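Side-chain contacts in LPS-assembly lipoprotein LptE (PDB 5TSE), which probably binds lipopolysaccharide and, together with LptD, takes part in its assembly at the surface of the outer membrane: residues E28-L31 with K32-T36; A105-N108 with T109-Q112; E114-L117 with Q118-I122. All coordinates share one frame; numbering follows the deposited sequence.

Overall arrangement
Following the chain from its N terminus, contact 1 comes first, on helix 25-37, the helical link of the beta-alpha-beta unit built from strands 15-19 and 41-42. Contact 2 follows strand 92-101: it is the turn through which a loop passes into helix 110-134, and contact 3 follows one residue later along that helix. The three lie in series; each closes only a local turn, and none nests within or crosses another. Contacts 1 and 3, with centres about 17 Å apart, approach to about 4 Å between nearest atoms without touching. Contact 3 lies against strands 68-81 and 92-101, whereas contact 1 faces strand 15-19 and helix 110-134; both helices pack on the one sheet and touch each other.

Contact 1 of 3, residues E28-L31 with K32-T36; sequences ETQL and KVYLT
Lys32 reaches back along helix 25-37 to Glu28, one turn earlier, and closes an i to i+4 salt bridge with NZ 2.9 Å from Glu28 OE2. The two side chains run side by side and point the same way. Glu28 has CG anti to its own N (chi1 -174°) and both chains are extended beyond CG, which brings the carboxylate and the ammonium together. NZ meets OE2 on the anti side of the carboxylate, 23° out of its plane, and Lys32 CE packs against Glu28 CG at 3.9 Å, adding an aliphatic component.

The tight part lies on the buried side. Leu35 N donates to Leu31 O at 2.8 Å, and Leu35 CB, CG and CD1 gather round the same carbonyl oxygen. Leu31 CB and Leu35 CD1 are 4.3 Å apart, an apolar pair along one face of the helix; Leu35 also touches Leu18 of strand 15-19 and Val40.

On another flank, Tyr34 lies beside Gln30, both pointing the same way. The ring passes obliquely by the Gln30 carbonyl, with CD2 3.0 Å from Gln30 O, while Val33 CG2, from a residue exposed overall, sits over the centre of one ring face, 3.8 Å above its plane. Tyr34 OH is hydrogen-bonded to Asp123, and the ring rests on Ala126, Gln127 and Thr130 of helix 110-134. The looser side carries the exposed Thr29; there Val33 N bonds to Thr29 O, and Thr29 OG1 turns back to Asp25 O.

The chemistry thus divides round the helix: Leu35 meets strand 15-19 with Leu31 buried beside it, a tyrosine joins the second helix through its ring and hydroxyl, and a partly exposed ion pair, probably weakened by solvent, spans one turn.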
# COMPACT_ATOMS: atom_id res chain seq x y z
N GLU A 28 -0.04 3.23 -7.38
CA GLU A 28 -0.61 4.56 -7.53
C GLU A 28 -2.01 4.48 -8.11
O GLU A 28 -2.92 5.12 -7.62
CB GLU A 28 0.25 5.46 -8.42
CG GLU A 28 -0.25 6.90 -8.49
CD GLU A 28 0.53 7.76 -9.46
OE1 GLU A 28 1.65 7.39 -9.85
OE2 GLU A 28 -0.00 8.82 -9.85
N THR A 29 -2.16 3.67 -9.16
CA THR A 29 -3.45 3.50 -9.82
C THR A 29 -4.52 3.00 -8.84
O THR A 29 -5.57 3.61 -8.69
CB THR A 29 -3.34 2.50 -10.98
OG1 THR A 29 -2.36 2.96 -11.92
CG2 THR A 29 -4.70 2.30 -11.69
N GLN A 30 -4.21 1.92 -8.14
CA GLN A 30 -5.13 1.34 -7.17
C GLN A 30 -5.43 2.27 -6.00
O GLN A 30 -6.57 2.31 -5.53
CB GLN A 30 -4.60 -0.02 -6.68
CG GLN A 30 -4.39 -1.02 -7.82
CD GLN A 30 -5.67 -1.33 -8.58
OE1 GLN A 30 -6.48 -2.16 -8.14
NE2 GLN A 30 -5.84 -0.72 -9.74
N LEU A 31 -4.45 3.04 -5.54
CA LEU A 31 -4.72 3.98 -4.44
C LEU A 31 -5.74 5.00 -4.84
O LEU A 31 -6.60 5.37 -4.04
CB LEU A 31 -3.48 4.73 -3.98
CG LEU A 31 -2.48 3.95 -3.16
CD1 LEU A 31 -1.22 4.79 -2.94
CD2 LEU A 31 -3.12 3.54 -1.84
N LYS A 32 -5.64 5.47 -6.08
CA LYS A 32 -6.55 6.49 -6.59
C LYS A 32 -7.99 6.01 -6.65
O LYS A 32 -8.88 6.70 -6.16
CB LYS A 32 -6.08 7.00 -7.96
CG LYS A 32 -4.86 7.90 -7.88
CD LYS A 32 -4.40 8.38 -9.25
CE LYS A 32 -3.22 9.33 -9.12
NZ LYS A 32 -2.69 9.75 -10.45
N VAL A 33 -8.23 4.82 -7.23
CA VAL A 33 -9.61 4.31 -7.32
C VAL A 33 -10.25 4.17 -5.93
O VAL A 33 -11.35 4.66 -5.71
CB VAL A 33 -9.74 2.98 -8.12
CG1 VAL A 33 -9.19 3.15 -9.54
CG2 VAL A 33 -9.03 1.81 -7.44
N TYR A 34 -9.51 3.58 -5.00
CA TYR A 34 -10.01 3.37 -3.63
C TYR A 34 -10.12 4.65 -2.80
O TYR A 34 -11.10 4.82 -2.07
CB TYR A 34 -9.19 2.28 -2.90
CG TYR A 34 -9.21 0.94 -3.61
CD1 TYR A 34 -10.43 0.34 -3.93
CD2 TYR A 34 -8.05 0.25 -3.91
CE1 TYR A 34 -10.48 -0.89 -4.57
CE2 TYR A 34 -8.09 -0.98 -4.55
CZ TYR A 34 -9.32 -1.55 -4.88
OH TYR A 34 -9.40 -2.78 -5.51
N LEU A 35 -9.14 5.55 -2.90
CA LEU A 35 -9.22 6.82 -2.17
C LEU A 35 -10.45 7.61 -2.61
O LEU A 35 -11.23 8.06 -1.76
CB LEU A 35 -7.96 7.67 -2.36
CG LEU A 35 -6.71 7.24 -1.57
CD1 LEU A 35 -5.49 7.97 -2.08
CD2 LEU A 35 -6.90 7.48 -0.07
N THR A 36 -10.63 7.76 -3.92
CA THR A 36 -11.78 8.51 -4.47
C THR A 36 -13.10 7.86 -4.05
O THR A 36 -14.04 8.54 -3.65
CB THR A 36 -11.68 8.70 -6.01
OG1 THR A 36 -11.38 7.46 -6.64
CG2 THR A 36 -10.59 9.67 -6.35

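Contact 2 of 3, residues A105-N108 with T109-Q112; sequences ATVN and TENQ
Thr109 folds its hydroxyl back onto the backbone of Thr106 and donates to it, OG1 lying 2.8 Å from Thr106 O. This side-chain bond depends on chi1 of 65°, which sets Thr109 OG1 between its own N and carbonyl carbon. The donor stands above the Thr106 carbonyl plane, 39° out of it. Thr106 itself is the centre of an inverse gamma turn, closed by a weak bond from Val107 N to Ala105 O.

The backbone bond across the contact is less direct: Glu110 N donates to Val107 O at 3.3 Å, from well above the carbonyl plane (68°), consistent with a turn leading into a helix.

Van der Waals contact is sparse. Glu110 CB comes 3.1 Å from Val107 O, and its extended chain runs alongside Val107, bringing OE1 3.9 Å from Val107 CG1.

The charge of Glu110 has its partner outside the contact: OE2 forms a salt bridge with Arg60, with the like-charged Glu114 OE2 also close. The contact is at the surface, its centre about 27 Å from the centre of the chain, where the loop after strand 92-101 enters helix 110-134 and Glu110 connects it to strand 49-64.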
# COMPACT_ATOMS: atom_id res chain seq x y z
N ALA A 105 6.97 -30.03 -10.60
CA ALA A 105 6.22 -30.36 -11.82
C ALA A 105 5.62 -29.13 -12.52
O ALA A 105 5.83 -28.93 -13.71
CB ALA A 105 5.13 -31.37 -11.51
N THR A 106 4.90 -28.31 -11.76
CA THR A 106 4.23 -27.13 -12.31
C THR A 106 5.08 -25.85 -12.26
O THR A 106 4.59 -24.79 -11.86
CB THR A 106 2.91 -26.88 -11.56
OG1 THR A 106 3.18 -26.55 -10.19
CG2 THR A 106 2.01 -28.13 -11.63
N VAL A 107 6.34 -25.97 -12.67
CA VAL A 107 7.26 -24.82 -12.67
C VAL A 107 6.97 -23.86 -13.83
O VAL A 107 7.22 -22.66 -13.73
CB VAL A 107 8.75 -25.28 -12.71
CG1 VAL A 107 9.71 -24.09 -12.82
CG2 VAL A 107 9.08 -26.10 -11.48
N ASN A 108 6.44 -24.39 -14.94
CA ASN A 108 6.11 -23.56 -16.11
C ASN A 108 5.08 -22.48 -15.79
O ASN A 108 5.19 -21.34 -16.25
CB ASN A 108 5.55 -24.44 -17.24
CG ASN A 108 6.55 -25.48 -17.73
OD1 ASN A 108 7.72 -25.48 -17.33
ND2 ASN A 108 6.09 -26.37 -18.60
N THR A 109 4.09 -22.85 -14.97
CA THR A 109 2.99 -21.96 -14.58
C THR A 109 3.37 -20.83 -13.60
O THR A 109 2.62 -19.87 -13.45
CB THR A 109 1.86 -22.79 -13.96
OG1 THR A 109 2.32 -23.38 -12.74
CG2 THR A 109 1.40 -23.88 -14.92
N GLU A 110 4.51 -20.98 -12.93
CA GLU A 110 5.05 -20.00 -11.96
C GLU A 110 4.77 -18.53 -12.27
O GLU A 110 4.29 -17.79 -11.43
CB GLU A 110 6.57 -20.21 -11.88
CG GLU A 110 7.33 -19.18 -11.05
CD GLU A 110 8.83 -19.44 -11.00
OE1 GLU A 110 9.29 -20.52 -11.42
OE2 GLU A 110 9.54 -18.55 -10.51
N ASN A 111 5.12 -18.13 -13.49
CA ASN A 111 4.97 -16.75 -13.95
C ASN A 111 3.51 -16.27 -13.95
O ASN A 111 3.23 -15.15 -13.54
CB ASN A 111 5.61 -16.62 -15.34
CG ASN A 111 7.12 -16.89 -15.31
OD1 ASN A 111 7.81 -16.56 -14.34
ND2 ASN A 111 7.65 -17.48 -16.39
N GLN A 112 2.60 -17.12 -14.42
CA GLN A 112 1.17 -16.79 -14.42
C GLN A 112 0.67 -16.69 -12.99
O GLN A 112 -0.01 -15.74 -12.64
CB GLN A 112 0.34 -17.86 -15.11
CG GLN A 112 0.64 -18.08 -16.57
CD GLN A 112 -0.30 -19.10 -17.20
OE1 GLN A 112 -1.12 -19.73 -16.52
NE2 GLN A 112 -0.18 -19.27 -18.52

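Contact 3 of 3, residues E114-L117 with Q118-I122; sequences ESYL and QRIVI
Tyr116 and Ile120, one turn apart on helix 110-134, meet in a CH-pi contact within the regular i to i+4 pattern of an alpha-helix packed on a beta-sheet. Ile120 CD1 lies over one ring face, 4.0 Å from the centroid and 19° off the ring normal. With Tyr116 CG anti to the backbone N (chi1 166°) the ring projects outward from the helix, and Ile120 CD1 from the next turn covers that face nearer its rim.

The backbone acceptors are met in turn. Gln118 N gives Glu114 O the shortest bond of the set, 2.8 Å. Arg119 N reaches Ser115 O at 3.1 Å, and Val121 N reaches Leu117 O at the same length. The bond from Ile120 N to Tyr116 O is weak, with Ile120 CG1 also near that oxygen.

Two polar side chains, Glu114 and Ser115, find their partners outside the two segments. Glu114 OE1 forms a salt bridge with Arg60 and OE2 a hydrogen bond with Tyr100, although the carboxylate of Glu110 is close to OE2. Arg60 and Tyr100 would tend to stabilise the charged form of this buried group, while the Glu110 carboxylate would oppose it. Ser115 OG lies within hydrogen-bonding reach of both the Asn111 and the Gln112 carbonyl oxygens, which share its one proton.

The apolar face settles on the sheet: Leu117 touches Leu72 and Tyr100, and Val121 touches Leu74, Ala96 and Arg98.

Arg119 folds back on the exposed side, its chain bent at chi3 (-81°), and lays one guanidinium face over the preceding turn, with Ser115 O 3.6 Å above the plane and offset toward the rim of the group. Its NH1 comes to the edge of the Tyr116 ring, near the ring plane, and approaches Tyr116 CA to 3.5 Å.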
# COMPACT_ATOMS: atom_id res chain seq x y z
N GLU A 114 2.39 -16.23 -10.18
CA GLU A 114 2.99 -15.13 -9.44
C GLU A 114 2.47 -13.78 -9.83
O GLU A 114 2.09 -13.02 -8.96
CB GLU A 114 4.54 -15.18 -9.46
CG GLU A 114 5.04 -16.38 -8.67
CD GLU A 114 6.54 -16.44 -8.47
OE1 GLU A 114 7.23 -15.40 -8.51
OE2 GLU A 114 7.02 -17.56 -8.21
N SER A 115 2.40 -13.48 -11.12
CA SER A 115 1.86 -12.19 -11.53
C SER A 115 0.40 -12.04 -11.01
O SER A 115 -0.03 -10.96 -10.65
CB SER A 115 1.94 -12.02 -13.04
OG SER A 115 1.26 -13.05 -13.70
N TYR A 116 -0.33 -13.16 -10.98
CA TYR A 116 -1.71 -13.20 -10.45
C TYR A 116 -1.74 -12.87 -8.97
O TYR A 116 -2.54 -12.03 -8.52
CB TYR A 116 -2.31 -14.59 -10.69
CG TYR A 116 -3.59 -14.98 -9.96
CD1 TYR A 116 -4.84 -14.63 -10.46
CD2 TYR A 116 -3.55 -15.77 -8.81
CE1 TYR A 116 -6.00 -15.01 -9.81
CE2 TYR A 116 -4.71 -16.16 -8.15
CZ TYR A 116 -5.94 -15.79 -8.66
OH TYR A 116 -7.12 -16.19 -8.03
N LEU A 117 -0.89 -13.54 -8.20
CA LEU A 117 -0.83 -13.30 -6.77
C LEU A 117 -0.30 -11.89 -6.49
O LEU A 117 -0.75 -11.28 -5.53
CB LEU A 117 -0.04 -14.38 -6.02
CG LEU A 117 -0.68 -15.80 -6.04
CD1 LEU A 117 0.26 -16.88 -5.54
CD2 LEU A 117 -1.98 -15.87 -5.27
N GLN A 118 0.59 -11.37 -7.33
CA GLN A 118 1.14 -10.00 -7.11
C GLN A 118 0.11 -8.91 -7.26
O GLN A 118 0.10 -7.96 -6.46
CB GLN A 118 2.35 -9.70 -8.01
CG GLN A 118 3.63 -10.41 -7.60
CD GLN A 118 4.86 -9.97 -8.40
OE1 GLN A 118 4.76 -9.24 -9.40
NE2 GLN A 118 6.03 -10.40 -7.95
N ARG A 119 -0.75 -9.02 -8.28
CA ARG A 119 -1.85 -8.05 -8.47
C ARG A 119 -2.80 -8.05 -7.27
O ARG A 119 -3.29 -7.00 -6.86
CB ARG A 119 -2.61 -8.30 -9.78
CG ARG A 119 -1.88 -7.78 -11.02
CD ARG A 119 -2.65 -8.00 -12.32
NE ARG A 119 -2.54 -9.37 -12.87
CZ ARG A 119 -3.34 -10.40 -12.61
NH1 ARG A 119 -3.11 -11.58 -13.21
NH2 ARG A 119 -4.38 -10.30 -11.77
N ILE A 120 -3.03 -9.23 -6.69
CA ILE A 120 -3.90 -9.34 -5.51
C ILE A 120 -3.24 -8.67 -4.28
O ILE A 120 -3.92 -7.99 -3.52
CB ILE A 120 -4.29 -10.80 -5.24
CG1 ILE A 120 -5.06 -11.36 -6.45
CG2 ILE A 120 -5.15 -10.91 -3.98
CD1 ILE A 120 -5.44 -12.81 -6.36
N VAL A 121 -1.93 -8.81 -4.15
CA VAL A 121 -1.17 -8.23 -3.02
C VAL A 121 -1.20 -6.71 -3.06
O VAL A 121 -1.47 -6.06 -2.05
CB VAL A 121 0.30 -8.75 -2.98
CG1 VAL A 121 1.18 -7.89 -2.09
CG2 VAL A 121 0.35 -10.22 -2.56
N ILE A 122 -0.90 -6.15 -4.22
CA ILE A 122 -0.91 -4.69 -4.42
C ILE A 122 -2.30 -4.14 -4.11
O ILE A 122 -2.44 -3.21 -3.32
CB ILE A 122 -0.51 -4.31 -5.86
CG1 ILE A 122 0.97 -4.63 -6.06
CG2 ILE A 122 -0.77 -2.82 -6.12
CD1 ILE A 122 1.47 -4.43 -7.48